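Local coordinates for protein cellulase (Xanthomonas axonopodis pv. citri, PDB 4W7W) that probably hydrolyses the beta-1,4 bonds of cellulose as a glycoside hydrolase family 5 cellulase, and binds cello-oligosaccharides in a cleft on its (beta/alpha)8 barrel, at residues 266-271 and 296-301. Numbering follows the deposited sequence.
With BGC (beta-D-glucopyranose), chain B.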
ATOM      1  N   GLU A 266      -3.909  -1.535   2.619  1.00  4.99           N
ATOM      2  CA  GLU A 266      -5.069  -0.688   2.800  1.00  5.24           C
ATOM      3  C   GLU A 266      -6.166  -1.496   3.454  1.00  4.94           C
ATOM      4  O   GLU A 266      -6.389  -2.661   3.118  1.00  5.73           O
ATOM      5  CB  GLU A 266      -5.654  -0.153   1.493  1.00  5.59           C
ATOM      6  CG  GLU A 266      -4.732   0.739   0.708  1.00  5.85           C
ATOM      7  CD  GLU A 266      -5.381   1.335  -0.525  1.00  6.28           C
ATOM      8  OE1 GLU A 266      -6.640   1.293  -0.663  1.00  8.10           O
ATOM      9  OE2 GLU A 266      -4.614   1.846  -1.372  1.00  6.53           O
ATOM     10  N   PHE A 267      -6.897  -0.829   4.334  1.00  5.31           N
ATOM     11  CA  PHE A 267      -8.133  -1.323   4.928  1.00  5.49           C
ATOM     12  C   PHE A 267      -8.759  -0.098   5.564  1.00  5.82           C
ATOM     13  O   PHE A 267      -8.081   0.881   5.842  1.00  6.27           O
ATOM     14  CB  PHE A 267      -7.909  -2.441   5.967  1.00  6.02           C
ATOM     15  CG  PHE A 267      -7.220  -1.998   7.258  1.00  5.93           C
ATOM     16  CD1 PHE A 267      -5.913  -1.543   7.258  1.00  6.06           C
ATOM     17  CD2 PHE A 267      -7.888  -2.056   8.461  1.00  6.74           C
ATOM     18  CE1 PHE A 267      -5.292  -1.161   8.434  1.00  6.99           C
ATOM     19  CE2 PHE A 267      -7.272  -1.692   9.634  1.00  8.05           C
ATOM     20  CZ  PHE A 267      -5.972  -1.238   9.631  1.00  6.91           C
ATOM     21  N   ALA A 268     -10.062  -0.155   5.796  1.00  6.32           N
ATOM     22  CA  ALA A 268     -10.781   0.938   6.436  1.00  6.39           C
ATOM     23  C   ALA A 268     -12.119   0.429   6.885  1.00  6.72           C
ATOM     24  O   ALA A 268     -12.660  -0.529   6.319  1.00  7.73           O
ATOM     25  CB  ALA A 268     -10.995   2.099   5.484  1.00  7.38           C
ATOM     26  N   THR A 269     -12.663   1.120   7.876  1.00  6.82           N
ATOM     27  CA  THR A 269     -14.006   0.911   8.406  1.00  7.18           C
ATOM     28  C   THR A 269     -14.590   2.276   8.719  1.00  7.77           C
ATOM     29  O   THR A 269     -13.859   3.210   9.059  1.00  8.52           O
ATOM     30  CB  THR A 269     -13.964   0.021   9.665  1.00  7.93           C
ATOM     31  OG1 THR A 269     -13.080   0.579  10.638  1.00  8.16           O
ATOM     32  CG2 THR A 269     -13.503  -1.380   9.331  1.00  8.63           C
ATOM     33  N   ALA A 270     -15.907   2.387   8.609  1.00  8.69           N
ATOM     34  CA  ALA A 270     -16.586   3.641   8.888  1.00  8.71           C
ATOM     35  C   ALA A 270     -16.917   3.778  10.359  1.00  8.48           C
ATOM     36  O   ALA A 270     -16.779   2.836  11.142  1.00  9.53           O
ATOM     37  CB  ALA A 270     -17.841   3.739   8.051  1.00 10.47           C
ATOM     38  N   ASN A 271     -17.352   4.974  10.723  1.00  8.48           N
ATOM     39  CA  ASN A 271     -17.577   5.285  12.126  1.00  9.14           C
ATOM     40  C   ASN A 271     -18.966   4.914  12.624  1.00  9.34           C
ATOM     41  O   ASN A 271     -19.826   5.775  12.803  1.00 10.61           O
ATOM     42  CB  ASN A 271     -17.329   6.776  12.349  1.00  9.59           C
ATOM     43  CG  ASN A 271     -17.517   7.190  13.781  1.00 11.17           C
ATOM     44  OD1 ASN A 271     -17.246   6.422  14.688  1.00 11.40           O
ATOM     45  ND2 ASN A 271     -18.014   8.392  13.986  1.00 13.68           N
ATOM     46  N   TRP A 296       0.262  -3.299   8.917  1.00  5.79           N
ATOM     47  CA  TRP A 296      -0.857  -2.724   8.223  1.00  5.72           C
ATOM     48  C   TRP A 296      -0.723  -1.222   8.156  1.00  5.15           C
ATOM     49  O   TRP A 296      -0.080  -0.590   8.995  1.00  5.85           O
ATOM     50  CB  TRP A 296      -2.189  -3.080   8.906  1.00  6.12           C
ATOM     51  CG  TRP A 296      -2.311  -2.876  10.386  1.00  6.27           C
ATOM     52  CD1 TRP A 296      -2.324  -3.888  11.290  1.00  7.48           C
ATOM     53  CD2 TRP A 296      -2.520  -1.654  11.142  1.00  6.38           C
ATOM     54  NE1 TRP A 296      -2.503  -3.399  12.550  1.00  7.48           N
ATOM     55  CE2 TRP A 296      -2.644  -2.037  12.488  1.00  7.21           C
ATOM     56  CE3 TRP A 296      -2.652  -0.297  10.815  1.00  6.51           C
ATOM     57  CZ2 TRP A 296      -2.855  -1.105  13.511  1.00  8.02           C
ATOM     58  CZ3 TRP A 296      -2.864   0.622  11.845  1.00  7.26           C
ATOM     59  CH2 TRP A 296      -2.962   0.212  13.167  1.00  8.19           C
ATOM     60  N   THR A 297      -1.384  -0.660   7.148  1.00  4.85           N
ATOM     61  CA  THR A 297      -1.544   0.787   7.007  1.00  4.96           C
ATOM     62  C   THR A 297      -2.988   1.091   6.629  1.00  5.00           C
ATOM     63  O   THR A 297      -3.490   0.680   5.594  1.00  5.53           O
ATOM     64  CB  THR A 297      -0.564   1.412   5.982  1.00  5.16           C
ATOM     65  OG1 THR A 297      -0.472   0.634   4.778  1.00  5.28           O
ATOM     66  CG2 THR A 297       0.831   1.530   6.558  1.00  5.70           C
ATOM     67  N   TRP A 298      -3.640   1.850   7.500  1.00  4.94           N
ATOM     68  CA  TRP A 298      -5.026   2.278   7.331  1.00  5.21           C
ATOM     69  C   TRP A 298      -5.175   3.231   6.148  1.00  5.19           C
ATOM     70  O   TRP A 298      -4.310   4.083   5.914  1.00  5.82           O
ATOM     71  CB  TRP A 298      -5.427   3.011   8.602  1.00  5.82           C
ATOM     72  CG  TRP A 298      -6.751   3.696   8.575  1.00  5.81           C
ATOM     73  CD1 TRP A 298      -7.006   4.961   8.144  1.00  6.44           C
ATOM     74  CD2 TRP A 298      -7.999   3.158   8.999  1.00  6.06           C
ATOM     75  NE1 TRP A 298      -8.334   5.261   8.296  1.00  6.44           N
ATOM     76  CE2 TRP A 298      -8.974   4.167   8.826  1.00  6.32           C
ATOM     77  CE3 TRP A 298      -8.393   1.942   9.550  1.00  6.57           C
ATOM     78  CZ2 TRP A 298     -10.313   3.993   9.208  1.00  7.00           C
ATOM     79  CZ3 TRP A 298      -9.713   1.775   9.912  1.00  7.21           C
ATOM     80  CH2 TRP A 298     -10.652   2.795   9.741  1.00  6.95           C
ATOM     81  N   TRP A 299      -6.285   3.124   5.441  1.00  5.28           N
ATOM     82  CA  TRP A 299      -6.657   4.078   4.405  1.00  5.78           C
ATOM     83  C   TRP A 299      -7.772   4.962   4.969  1.00  5.67           C
ATOM     84  O   TRP A 299      -8.869   4.463   5.178  1.00  6.81           O
ATOM     85  CB  TRP A 299      -7.146   3.372   3.132  1.00  5.96           C
ATOM     86  CG  TRP A 299      -7.393   4.387   2.053  1.00  6.06           C
ATOM     87  CD1 TRP A 299      -8.527   5.131   1.881  1.00  7.14           C
ATOM     88  CD2 TRP A 299      -6.446   4.876   1.116  1.00  6.11           C
ATOM     89  NE1 TRP A 299      -8.348   6.032   0.860  1.00  7.89           N
ATOM     90  CE2 TRP A 299      -7.072   5.903   0.383  1.00  6.75           C
ATOM     91  CE3 TRP A 299      -5.122   4.558   0.834  1.00  6.15           C
ATOM     92  CZ2 TRP A 299      -6.413   6.599  -0.634  1.00  7.00           C
ATOM     93  CZ3 TRP A 299      -4.457   5.260  -0.158  1.00  6.34           C
ATOM     94  CH2 TRP A 299      -5.104   6.257  -0.885  1.00  6.81           C
ATOM     95  N   ALA A 300      -7.552   6.259   5.214  1.00  5.88           N
ATOM     96  CA  ALA A 300      -6.332   7.028   4.971  1.00  5.57           C
ATOM     97  C   ALA A 300      -6.357   8.283   5.826  1.00  5.78           C
ATOM     98  O   ALA A 300      -7.376   8.647   6.422  1.00  6.69           O
ATOM     99  CB  ALA A 300      -6.235   7.434   3.504  1.00  5.98           C
ATOM    100  N   ALA A 301      -5.224   8.971   5.827  1.00  5.72           N
ATOM    101  CA  ALA A 301      -5.124  10.334   6.288  1.00  6.25           C
ATOM    102  C   ALA A 301      -4.577  11.189   5.157  1.00  6.38           C
ATOM    103  O   ALA A 301      -4.614  10.779   3.990  1.00  6.85           O
ATOM    104  CB  ALA A 301      -4.308  10.407   7.569  1.00  7.56           C
TER
HETATM  105  C2  BGC B   1     -11.192   7.573  -2.677  1.00 20.53           C
HETATM  106  C3  BGC B   1     -11.140   8.649  -3.762  1.00 20.35           C
HETATM  107  C4  BGC B   1      -9.761   9.298  -3.881  1.00 17.87           C
HETATM  108  C5  BGC B   1      -8.675   8.235  -3.912  1.00 16.00           C
HETATM  109  C6  BGC B   1      -7.289   8.847  -3.793  1.00 13.53           C
HETATM  110  C1  BGC B   1     -10.048   6.587  -2.850  1.00 22.06           C
HETATM  111  O1  BGC B   1     -10.014   5.631  -1.778  1.00 26.46           O
HETATM  112  O2  BGC B   1     -12.445   6.874  -2.735  1.00 29.01           O
HETATM  113  O3  BGC B   1     -12.146   9.631  -3.485  1.00 26.24           O
HETATM  114  O4  BGC B   1      -9.646  10.021  -5.104  1.00 20.32           O
HETATM  115  O5  BGC B   1      -8.837   7.323  -2.824  1.00 18.63           O
HETATM  116  O6  BGC B   1      -6.352   7.824  -4.027  1.00 10.89           O
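Phe-267 is wedged between Trp-296 and Trp-298, its flat ring filling the hollow that the two indoles leave on the outside of the barrel. One face of the phenyl ring receives the edge of Trp-298 in a T-shaped pair, Trp-298 CE3 lying 3.8 Å from Phe-267 CE2 and the planes 82° apart. The edge of the phenyl ring in turn points at the face of Trp-296 in an offset edge-to-face pair, Phe-267 CZ reaching 3.6 Å from Trp-296 CE3; Leu-279 of helix 273-288 also packs on Phe-267. A chi1 of 172° swings the Trp-298 indole away from its own backbone N and lays it along 266-271: Ala-268 CA sits over the six-membered ring in a CH-pi contact, and Thr-269 OG1 meets the far rim, 3.4 Å from Trp-298 CH2. Only one hydrogen bond joins the two segments, the nearly straight Trp-299 N to Phe-267 O at 2.9 Å, just where the chain bends before the cis peptide to Ala-300. Beyond it Glu-266 and Trp-299 run side by side, the carboxylate over one indole face toward its rim, planes 28° apart, while Arg-67 (salt bridge) and Tyr-226 (hydrogen bond) fix its rotation. The last two TIM-barrel strands thus carry an aromatic cluster outside and, at their C-terminal ends, a sugar-binding cleft walled partly by Trp-299, where Glu-266's place is consistent with family 5's catalytic nucleophile.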